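Local coordinates for uncharacterized protein (Brachypodium distachyon, PDB 4ME2) that probably binds group II intron RNA in chloroplasts as a pentatricopeptide-repeat protein made of stacked helix-turn-helix units, at residues S99-A104 with A122-S127; A55-T60 with Q93-W98; R176-K181 with R185-V190; R189-A194 with E227-D232. All blocks are in the same frame, centred on the assembly; numbering follows the deposited sequence.

Contact 1: S99-A104 with A122-S127; sequences SLALAA and ATFVSS
F124 reaches from helix 118-126 to the flank of helix 98-109 and meets A101 and L102 there, so one aromatic ring carries the whole contact. Its chain starts at CB, which points toward the other helix, and chi1 of -85° keeps CG on the side of the backbone N. With chi2 at -91° the ring stands about perpendicular to its own stem. From CG outward the approach is uneven. F124 CD1 has a loose neighbour, L102 CD2, at 4.3 Å. F124 CE1 goes deepest: it lies 3.5 Å from A101 C, which sits at the ring edge near its plane, and 3.8 Å from A101 CB. L102 N comes up obliquely, 3.6 Å from F124 CE1. At the tip, F124 CZ is 3.6 Å from A101 O. Alanine suits its place because a bare methyl lets the ring edge come down to the helix backbone, whereas the longer side chain of L102 only brushes it. Beyond the ring, S127 OG donates to T123 O at 2.8 Å and S127 N bonds to the same oxygen from the opposite face, two bonds on one carbonyl in the last turn of helix 118-126. This is helix-on-helix packing within the helical stack of a pentatricopeptide-repeat protein: Q93 of helix 82-94 touches both A101 and F124, W98 NE1 is hydrogen-bonded to F124 O, and V125 turns to helix 168-180.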
# COMPACT_ATOMS: atom_id res chain seq x y z
N SER A 99 2.21 10.16 8.72
CA SER A 99 3.59 9.92 8.28
C SER A 99 4.38 9.02 9.25
O SER A 99 5.18 8.19 8.81
CB SER A 99 4.34 11.23 8.02
OG SER A 99 4.64 11.87 9.24
N LEU A 100 4.15 9.18 10.56
CA LEU A 100 4.80 8.35 11.57
C LEU A 100 4.27 6.93 11.53
O LEU A 100 5.02 5.98 11.72
CB LEU A 100 4.61 8.92 12.98
CG LEU A 100 5.19 10.31 13.23
CD1 LEU A 100 5.09 10.65 14.72
CD2 LEU A 100 6.63 10.38 12.77
N ALA A 101 2.96 6.80 11.30
CA ALA A 101 2.35 5.46 11.21
C ALA A 101 2.89 4.72 9.99
O ALA A 101 3.09 3.50 10.05
CB ALA A 101 0.83 5.56 11.16
N LEU A 102 3.11 5.45 8.90
CA LEU A 102 3.68 4.87 7.68
C LEU A 102 5.11 4.42 7.94
O LEU A 102 5.51 3.34 7.50
CB LEU A 102 3.68 5.89 6.53
CG LEU A 102 3.41 5.50 5.07
CD1 LEU A 102 4.27 6.32 4.12
CD2 LEU A 102 3.53 4.01 4.76
N ALA A 103 5.87 5.24 8.65
CA ALA A 103 7.22 4.86 9.02
C ALA A 103 7.19 3.59 9.88
O ALA A 103 8.05 2.71 9.73
CB ALA A 103 7.94 6.00 9.74
N ALA A 104 6.20 3.47 10.77
CA ALA A 104 6.04 2.26 11.58
C ALA A 104 5.75 1.05 10.69
O ALA A 104 6.33 -0.03 10.89
CB ALA A 104 4.97 2.43 12.64
N ALA A 122 -4.39 -0.54 1.74
CA ALA A 122 -5.55 0.25 1.33
C ALA A 122 -5.94 1.25 2.42
O ALA A 122 -6.28 2.39 2.11
CB ALA A 122 -6.72 -0.65 0.97
N THR A 123 -5.87 0.82 3.68
CA THR A 123 -6.18 1.70 4.80
C THR A 123 -5.22 2.89 4.90
O THR A 123 -5.64 4.02 5.15
CB THR A 123 -6.27 0.91 6.12
OG1 THR A 123 -7.39 0.02 6.05
CG2 THR A 123 -6.47 1.85 7.31
N PHE A 124 -3.93 2.64 4.68
CA PHE A 124 -2.96 3.74 4.65
C PHE A 124 -3.21 4.69 3.48
O PHE A 124 -3.00 5.89 3.60
CB PHE A 124 -1.53 3.20 4.64
CG PHE A 124 -0.99 2.91 6.01
CD1 PHE A 124 -0.30 3.88 6.72
CD2 PHE A 124 -1.21 1.67 6.61
CE1 PHE A 124 0.18 3.62 7.99
CE2 PHE A 124 -0.73 1.40 7.88
CZ PHE A 124 -0.03 2.38 8.58
N VAL A 125 -3.67 4.15 2.35
CA VAL A 125 -3.98 5.00 1.21
C VAL A 125 -5.17 5.92 1.51
O VAL A 125 -5.09 7.14 1.32
CB VAL A 125 -4.27 4.17 -0.07
CG1 VAL A 125 -4.72 5.08 -1.20
CG2 VAL A 125 -3.03 3.39 -0.49
N SER A 126 -6.26 5.32 1.99
CA SER A 126 -7.49 6.06 2.28
C SER A 126 -7.34 7.10 3.39
O SER A 126 -8.02 8.13 3.37
CB SER A 126 -8.62 5.08 2.62
OG SER A 126 -8.90 4.26 1.50
N SER A 127 -6.45 6.83 4.33
CA SER A 127 -6.23 7.72 5.47
C SER A 127 -5.15 8.76 5.21
O SER A 127 -4.91 9.63 6.05
CB SER A 127 -5.89 6.91 6.73
OG SER A 127 -4.64 6.23 6.61

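Contact 2: A55-T60 with Q93-W98; sequences ALKRLT and QRQGHW
K57 and H97 are the closest backbone pair, their CA atoms 8.8 Å apart, with K57 in the last turns of helix 47-59 and H97 in the tight link after helix 82-94. A long side chain, that of K57, spans the gap. K57 leads CG off beside the backbone N and then bends at chi3 (63°), which carries its end across H97 and Q95, each crossed at about a right angle. K57 CE lies 3.8 Å from H97 NE2, an oblique approach to the imidazole, and K57 CD is 4.1 Å from the same nitrogen. The ammonium group ends beside the side-chain amide of Q95. In the helix-turn-helix architecture of pentatricopeptide repeats, this link joins helix 82-94 to helix 98-109. Helix 82-94 ends in a Schellman motif, in which G96 takes a positive phi (84°), where any CB would jam against the preceding carbonyl oxygen, and H97 then N-caps the next helix. Q95 O sits over one face of the H97 ring, offset toward its rim. An alanine at K57 would probably leave H97 and Q95 without the chain that crosses them, their ends freer to turn. Close by, helix 47-59 finishes with T60 OG1 donating to L56 O at 2.8 Å, while R64 bonds to both T60 OG1 and K57 O.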
# COMPACT_ATOMS: atom_id res chain seq x y z
N ALA A 55 8.35 8.15 22.01
CA ALA A 55 9.71 8.36 21.50
C ALA A 55 9.71 8.77 20.03
O ALA A 55 10.44 9.68 19.65
CB ALA A 55 10.56 7.11 21.71
N LEU A 56 8.90 8.10 19.21
CA LEU A 56 8.86 8.43 17.79
C LEU A 56 8.37 9.86 17.57
O LEU A 56 8.91 10.58 16.74
CB LEU A 56 8.00 7.43 17.01
CG LEU A 56 7.92 7.65 15.50
CD1 LEU A 56 9.31 7.81 14.89
CD2 LEU A 56 7.17 6.51 14.81
N LYS A 57 7.36 10.26 18.33
CA LYS A 57 6.85 11.63 18.28
C LYS A 57 7.93 12.63 18.73
O LYS A 57 8.19 13.63 18.06
CB LYS A 57 5.55 11.76 19.09
CG LYS A 57 4.36 11.07 18.43
CD LYS A 57 3.22 10.75 19.40
CE LYS A 57 2.61 12.00 20.01
NZ LYS A 57 1.50 11.67 20.94
N ARG A 58 8.59 12.33 19.85
CA ARG A 58 9.66 13.17 20.39
C ARG A 58 10.80 13.34 19.38
O ARG A 58 11.29 14.46 19.17
CB ARG A 58 10.18 12.57 21.69
CG ARG A 58 11.26 13.37 22.39
CD ARG A 58 11.78 12.63 23.62
NE ARG A 58 12.61 11.47 23.28
CZ ARG A 58 12.35 10.21 23.62
NH1 ARG A 58 11.28 9.91 24.35
NH2 ARG A 58 13.18 9.24 23.25
N LEU A 59 11.22 12.24 18.77
CA LEU A 59 12.33 12.25 17.81
C LEU A 59 12.04 13.04 16.54
O LEU A 59 12.96 13.46 15.84
CB LEU A 59 12.74 10.82 17.44
CG LEU A 59 13.41 10.00 18.55
CD1 LEU A 59 13.50 8.53 18.15
CD2 LEU A 59 14.78 10.56 18.87
N THR A 60 10.77 13.25 16.24
CA THR A 60 10.40 13.89 14.99
C THR A 60 9.66 15.20 15.20
O THR A 60 9.01 15.69 14.29
CB THR A 60 9.53 12.97 14.12
OG1 THR A 60 8.37 12.57 14.86
CG2 THR A 60 10.33 11.75 13.65
N GLN A 93 -1.74 5.75 13.88
CA GLN A 93 -2.84 5.91 12.93
C GLN A 93 -4.03 6.61 13.60
O GLN A 93 -4.58 7.56 13.05
CB GLN A 93 -3.31 4.55 12.39
CG GLN A 93 -2.39 3.87 11.39
CD GLN A 93 -2.90 2.49 10.99
OE1 GLN A 93 -2.52 1.48 11.59
NE2 GLN A 93 -3.78 2.44 9.99
N ARG A 94 -4.40 6.14 14.79
CA ARG A 94 -5.57 6.66 15.51
C ARG A 94 -5.40 8.13 15.88
O ARG A 94 -6.35 8.92 15.79
CB ARG A 94 -5.85 5.83 16.77
CG ARG A 94 -7.20 6.12 17.41
CD ARG A 94 -7.29 5.55 18.82
NE ARG A 94 -6.32 6.18 19.72
CZ ARG A 94 -6.48 7.37 20.29
NH1 ARG A 94 -7.58 8.08 20.07
NH2 ARG A 94 -5.54 7.86 21.08
N GLN A 95 -4.19 8.49 16.30
CA GLN A 95 -3.86 9.87 16.65
C GLN A 95 -3.77 10.79 15.43
O GLN A 95 -3.70 12.01 15.57
CB GLN A 95 -2.56 9.93 17.46
CG GLN A 95 -2.68 9.27 18.83
CD GLN A 95 -1.40 9.35 19.65
OE1 GLN A 95 -1.23 8.61 20.62
NE2 GLN A 95 -0.51 10.26 19.28
N GLY A 96 -3.79 10.20 14.24
CA GLY A 96 -3.72 10.97 13.00
C GLY A 96 -2.31 11.34 12.55
O GLY A 96 -2.13 12.18 11.67
N HIS A 97 -1.30 10.71 13.16
CA HIS A 97 0.08 10.93 12.75
C HIS A 97 0.41 10.02 11.61
O HIS A 97 1.13 9.03 11.78
CB HIS A 97 1.05 10.69 13.90
CG HIS A 97 0.82 11.60 15.08
ND1 HIS A 97 0.97 12.93 15.01
CD2 HIS A 97 0.41 11.31 16.38
CE1 HIS A 97 0.68 13.47 16.21
NE2 HIS A 97 0.34 12.48 17.05
N TRP A 98 -0.12 10.35 10.44
CA TRP A 98 -0.06 9.46 9.28
C TRP A 98 1.36 9.14 8.85
O TRP A 98 1.70 7.97 8.66
CB TRP A 98 -0.91 10.02 8.15
CG TRP A 98 -1.01 9.09 6.99
CD1 TRP A 98 -1.94 8.08 6.80
CD2 TRP A 98 -0.13 9.04 5.84
NE1 TRP A 98 -1.70 7.42 5.62
CE2 TRP A 98 -0.62 7.95 4.99
CE3 TRP A 98 0.98 9.77 5.44
CZ2 TRP A 98 -0.00 7.63 3.80
CZ3 TRP A 98 1.59 9.43 4.23
CH2 TRP A 98 1.11 8.39 3.42

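Contact 3: R176-K181 with R185-V190; sequences RALVAK and RAAWRV
L178 and A187 face each other at the centre of this contact, their CA atoms only 5.6 Å apart, and together they account for most of the surface it buries. The leucine starts with CG beside its backbone N (chi1 -70°) and spreads its two methyls along the partner helix. L178 CD1 settles over the backbone, 3.9 Å from A187 CA, and also comes within 4.2 Å of V190 CG2. CD2 instead meets the methyl of A186, with 4.0 Å between L178 CD2 and A186 CB. Even the stem of the leucine takes part, since L178 CB lies 3.9 Å from A187 CB. Helices 168-180 and 184-197 are joined by a short turn, and their segments 176-180 and 185-190 run nearly antiparallel, at 157° with axes 8.6 Å apart: an antiparallel helix-turn-helix arrangement, the kind of element from which pentatricopeptide-repeat proteins are built. A186 and A187 suit such close spacing: with a single methyl each, they let a branched leucine lie directly against the main chain. V179 contributes from the flank, where its CG2 branch, anti to the carbonyl carbon, touches A187 CB at 3.8 Å, so the A187 methyl touches both the valine and the leucine. No polar bond links the two segments, in keeping with a wholly aliphatic interface. Other helices add to the surroundings: V125 of helix 118-126 and V139 of helix 133-151 touch L178, while M210 and M214 of helix 204-216 reach A187.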
# COMPACT_ATOMS: atom_id res chain seq x y z
N ARG A 176 -9.08 0.39 -5.57
CA ARG A 176 -10.16 1.35 -5.29
C ARG A 176 -9.65 2.54 -4.49
O ARG A 176 -9.97 3.70 -4.78
CB ARG A 176 -11.25 0.67 -4.44
CG ARG A 176 -12.55 0.33 -5.14
CD ARG A 176 -13.50 -0.33 -4.13
NE ARG A 176 -14.27 0.63 -3.35
CZ ARG A 176 -15.16 0.30 -2.41
NH1 ARG A 176 -15.39 -0.97 -2.13
NH2 ARG A 176 -15.82 1.25 -1.75
N ALA A 177 -8.87 2.24 -3.45
CA ALA A 177 -8.37 3.29 -2.57
C ALA A 177 -7.43 4.21 -3.33
O ALA A 177 -7.51 5.43 -3.20
CB ALA A 177 -7.68 2.69 -1.35
N LEU A 178 -6.56 3.64 -4.16
CA LEU A 178 -5.60 4.44 -4.92
C LEU A 178 -6.31 5.37 -5.90
O LEU A 178 -5.98 6.55 -6.00
CB LEU A 178 -4.61 3.54 -5.66
CG LEU A 178 -3.60 2.81 -4.78
CD1 LEU A 178 -2.90 1.70 -5.56
CD2 LEU A 178 -2.58 3.79 -4.20
N VAL A 179 -7.29 4.84 -6.63
CA VAL A 179 -8.03 5.65 -7.58
C VAL A 179 -8.78 6.78 -6.87
O VAL A 179 -8.70 7.94 -7.29
CB VAL A 179 -8.96 4.78 -8.44
CG1 VAL A 179 -9.98 5.64 -9.15
CG2 VAL A 179 -8.14 3.97 -9.45
N ALA A 180 -9.47 6.47 -5.77
CA ALA A 180 -10.18 7.51 -5.01
C ALA A 180 -9.24 8.63 -4.51
O ALA A 180 -9.62 9.80 -4.49
CB ALA A 180 -10.98 6.90 -3.87
N LYS A 181 -8.02 8.25 -4.13
CA LYS A 181 -7.03 9.20 -3.64
C LYS A 181 -6.32 9.95 -4.75
O LYS A 181 -5.46 10.80 -4.47
CB LYS A 181 -6.00 8.51 -2.76
CG LYS A 181 -6.41 8.45 -1.31
CD LYS A 181 -6.39 9.84 -0.69
CE LYS A 181 -7.11 9.80 0.63
NZ LYS A 181 -7.33 11.16 1.18
N ARG A 185 -1.17 6.58 -11.45
CA ARG A 185 -0.03 5.78 -11.86
C ARG A 185 0.17 4.58 -10.93
O ARG A 185 0.42 3.46 -11.40
CB ARG A 185 1.24 6.65 -11.91
CG ARG A 185 2.50 5.91 -12.33
CD ARG A 185 2.35 5.24 -13.69
NE ARG A 185 2.04 6.19 -14.75
CZ ARG A 185 1.62 5.85 -15.97
NH1 ARG A 185 1.44 4.58 -16.29
NH2 ARG A 185 1.36 6.80 -16.86
N ALA A 186 0.06 4.82 -9.62
CA ALA A 186 0.15 3.75 -8.62
C ALA A 186 -0.91 2.67 -8.86
O ALA A 186 -0.60 1.47 -8.84
CB ALA A 186 0.05 4.31 -7.21
N ALA A 187 -2.15 3.08 -9.11
CA ALA A 187 -3.22 2.13 -9.39
C ALA A 187 -2.90 1.31 -10.66
O ALA A 187 -3.01 0.08 -10.67
CB ALA A 187 -4.56 2.85 -9.53
N TRP A 188 -2.48 2.01 -11.71
CA TRP A 188 -2.07 1.32 -12.92
C TRP A 188 -0.96 0.33 -12.65
O TRP A 188 -1.01 -0.80 -13.14
CB TRP A 188 -1.65 2.32 -13.99
CG TRP A 188 -1.08 1.62 -15.17
CD1 TRP A 188 0.25 1.52 -15.53
CD2 TRP A 188 -1.81 0.82 -16.14
NE1 TRP A 188 0.39 0.76 -16.66
CE2 TRP A 188 -0.81 0.31 -17.08
CE3 TRP A 188 -3.15 0.51 -16.34
CZ2 TRP A 188 -1.16 -0.49 -18.15
CZ3 TRP A 188 -3.49 -0.30 -17.43
CH2 TRP A 188 -2.52 -0.78 -18.31
N ARG A 189 0.04 0.73 -11.86
CA ARG A 189 1.16 -0.15 -11.54
C ARG A 189 0.68 -1.46 -10.95
O ARG A 189 1.09 -2.53 -11.40
CB ARG A 189 2.17 0.54 -10.61
CG ARG A 189 3.18 1.43 -11.31
CD ARG A 189 4.61 0.89 -11.22
NE ARG A 189 4.73 -0.51 -11.63
CZ ARG A 189 5.58 -1.39 -11.11
NH1 ARG A 189 6.40 -1.06 -10.13
NH2 ARG A 189 5.60 -2.63 -11.58
N VAL A 190 -0.21 -1.38 -9.96
CA VAL A 190 -0.76 -2.58 -9.32
C VAL A 190 -1.58 -3.42 -10.30
O VAL A 190 -1.41 -4.64 -10.40
CB VAL A 190 -1.66 -2.24 -8.11
CG1 VAL A 190 -2.39 -3.48 -7.62
CG2 VAL A 190 -0.84 -1.64 -6.98

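Contact 4: R189-A194 with E227-D232; sequences RVYEAA and EADLAD
The Y191 ring meets the D229 carboxylate at its edge, with OD2 in the plane of the ring and the two flat groups turned 31° against each other; Y207 and M210 of helix 204-216 pack against the tyrosine. Within this array of stacked repeat helices, characteristic of pentatricopeptide-repeat proteins, the bond ties helix 184-197 to helix 220-236, and helix 204-216 reaches both through Y207. Y191 throws its ring away from its own helix, CG anti to the backbone N (chi1 175°), while D229 comes from the opposite direction. The hydroxyl of Y191 donates through OH to D229 OD2 at 2.6 Å, on the anti lone pair, the one turned away from the other carboxylate oxygen. R196 NH1 forms a salt bridge to the same OD2, so one oxygen serves two donors, and the positive charge of R196 would be expected to stabilise the carboxylate. Tyrosine suits the place because its ring can pack in the interior while its hydroxyl extends to a partly exposed acid. A phenylalanine in its place would probably leave D229 OD2 without its hydroxyl partner and the two helices without this polar tie. The same approach brings Y191 OH within 3.3 Å of D229 CB.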
# COMPACT_ATOMS: atom_id res chain seq x y z
N ARG A 189 0.04 0.73 -11.86
CA ARG A 189 1.16 -0.15 -11.54
C ARG A 189 0.68 -1.46 -10.95
O ARG A 189 1.09 -2.53 -11.40
CB ARG A 189 2.17 0.54 -10.61
CG ARG A 189 3.18 1.43 -11.31
CD ARG A 189 4.61 0.89 -11.22
NE ARG A 189 4.73 -0.51 -11.63
CZ ARG A 189 5.58 -1.39 -11.11
NH1 ARG A 189 6.40 -1.06 -10.13
NH2 ARG A 189 5.60 -2.63 -11.58
N VAL A 190 -0.21 -1.38 -9.96
CA VAL A 190 -0.76 -2.58 -9.32
C VAL A 190 -1.58 -3.42 -10.30
O VAL A 190 -1.41 -4.64 -10.40
CB VAL A 190 -1.66 -2.24 -8.11
CG1 VAL A 190 -2.39 -3.48 -7.62
CG2 VAL A 190 -0.84 -1.64 -6.98
N TYR A 191 -2.50 -2.75 -11.01
CA TYR A 191 -3.34 -3.43 -11.98
C TYR A 191 -2.50 -4.15 -13.04
O TYR A 191 -2.75 -5.32 -13.35
CB TYR A 191 -4.32 -2.45 -12.63
CG TYR A 191 -5.14 -3.05 -13.75
CD1 TYR A 191 -4.74 -2.93 -15.08
CD2 TYR A 191 -6.32 -3.75 -13.48
CE1 TYR A 191 -5.49 -3.48 -16.11
CE2 TYR A 191 -7.08 -4.31 -14.50
CZ TYR A 191 -6.66 -4.17 -15.81
OH TYR A 191 -7.41 -4.72 -16.82
N GLU A 192 -1.51 -3.46 -13.59
CA GLU A 192 -0.66 -4.04 -14.62
C GLU A 192 0.13 -5.24 -14.11
O GLU A 192 0.13 -6.30 -14.74
CB GLU A 192 0.28 -2.99 -15.20
CG GLU A 192 1.28 -3.56 -16.19
CD GLU A 192 2.25 -2.52 -16.70
OE1 GLU A 192 2.29 -2.31 -17.93
OE2 GLU A 192 2.95 -1.90 -15.88
N ALA A 193 0.80 -5.08 -12.97
CA ALA A 193 1.63 -6.15 -12.42
C ALA A 193 0.82 -7.39 -12.04
O ALA A 193 1.20 -8.50 -12.39
CB ALA A 193 2.45 -5.65 -11.23
N ALA A 194 -0.29 -7.19 -11.34
CA ALA A 194 -1.09 -8.31 -10.84
C ALA A 194 -2.04 -8.90 -11.88
O ALA A 194 -2.06 -10.11 -12.09
CB ALA A 194 -1.85 -7.90 -9.59
N GLU A 227 -10.07 -0.62 -20.99
CA GLU A 227 -11.26 -0.81 -21.81
C GLU A 227 -11.11 -2.02 -22.73
O GLU A 227 -12.07 -2.75 -22.96
CB GLU A 227 -11.59 0.46 -22.60
CG GLU A 227 -12.01 1.62 -21.71
CD GLU A 227 -12.39 2.88 -22.49
OE1 GLU A 227 -12.28 2.88 -23.73
OE2 GLU A 227 -12.79 3.87 -21.84
N ALA A 228 -9.90 -2.24 -23.24
CA ALA A 228 -9.60 -3.42 -24.05
C ALA A 228 -9.78 -4.70 -23.22
O ALA A 228 -10.40 -5.67 -23.67
CB ALA A 228 -8.19 -3.33 -24.63
N ASP A 229 -9.24 -4.69 -22.00
CA ASP A 229 -9.39 -5.83 -21.09
C ASP A 229 -10.85 -6.09 -20.73
O ASP A 229 -11.30 -7.24 -20.74
CB ASP A 229 -8.56 -5.62 -19.81
CG ASP A 229 -7.07 -5.56 -20.07
OD1 ASP A 229 -6.61 -5.99 -21.15
OD2 ASP A 229 -6.33 -5.06 -19.18
N LEU A 230 -11.58 -5.03 -20.42
CA LEU A 230 -13.02 -5.12 -20.13
C LEU A 230 -13.79 -5.68 -21.33
O LEU A 230 -14.64 -6.56 -21.16
CB LEU A 230 -13.58 -3.76 -19.71
CG LEU A 230 -15.09 -3.67 -19.46
CD1 LEU A 230 -15.58 -4.76 -18.51
CD2 LEU A 230 -15.47 -2.29 -18.93
N ALA A 231 -13.48 -5.19 -22.53
CA ALA A 231 -14.11 -5.70 -23.75
C ALA A 231 -13.84 -7.20 -23.91
O ALA A 231 -14.74 -7.97 -24.25
CB ALA A 231 -13.65 -4.93 -24.98
N ASP A 232 -12.60 -7.59 -23.66
CA ASP A 232 -12.19 -8.99 -23.71
C ASP A 232 -13.04 -9.80 -22.72
O ASP A 232 -13.55 -10.87 -23.05
CB ASP A 232 -10.70 -9.12 -23.38
CG ASP A 232 -10.16 -10.51 -23.61
OD1 ASP A 232 -9.59 -10.75 -24.70
OD2 ASP A 232 -10.29 -11.38 -22.71

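Along the chain contacts 2, 1 and 3 follow in series, while contact 4 begins on the stretch where contact 3 ends, and their spatial order follows the sequence. Contacts 2 and 1 have centres about 11 Å apart and meet where helix 82-94 gives way to helix 98-109. The centres of contacts 1 and 3 are about 15 Å apart, and the two touch where K181 packs against V125 and S126. Contacts 3 and 4, with centres about 12 Å apart, share R189 and V190 on helix 184-197. The ends, contacts 2 and 4, have centres about 37 Å apart on opposite sides of the chain's centre. Such local, successive links fit an elongated helical-repeat protein, whose extended surface is consistent with RNA binding.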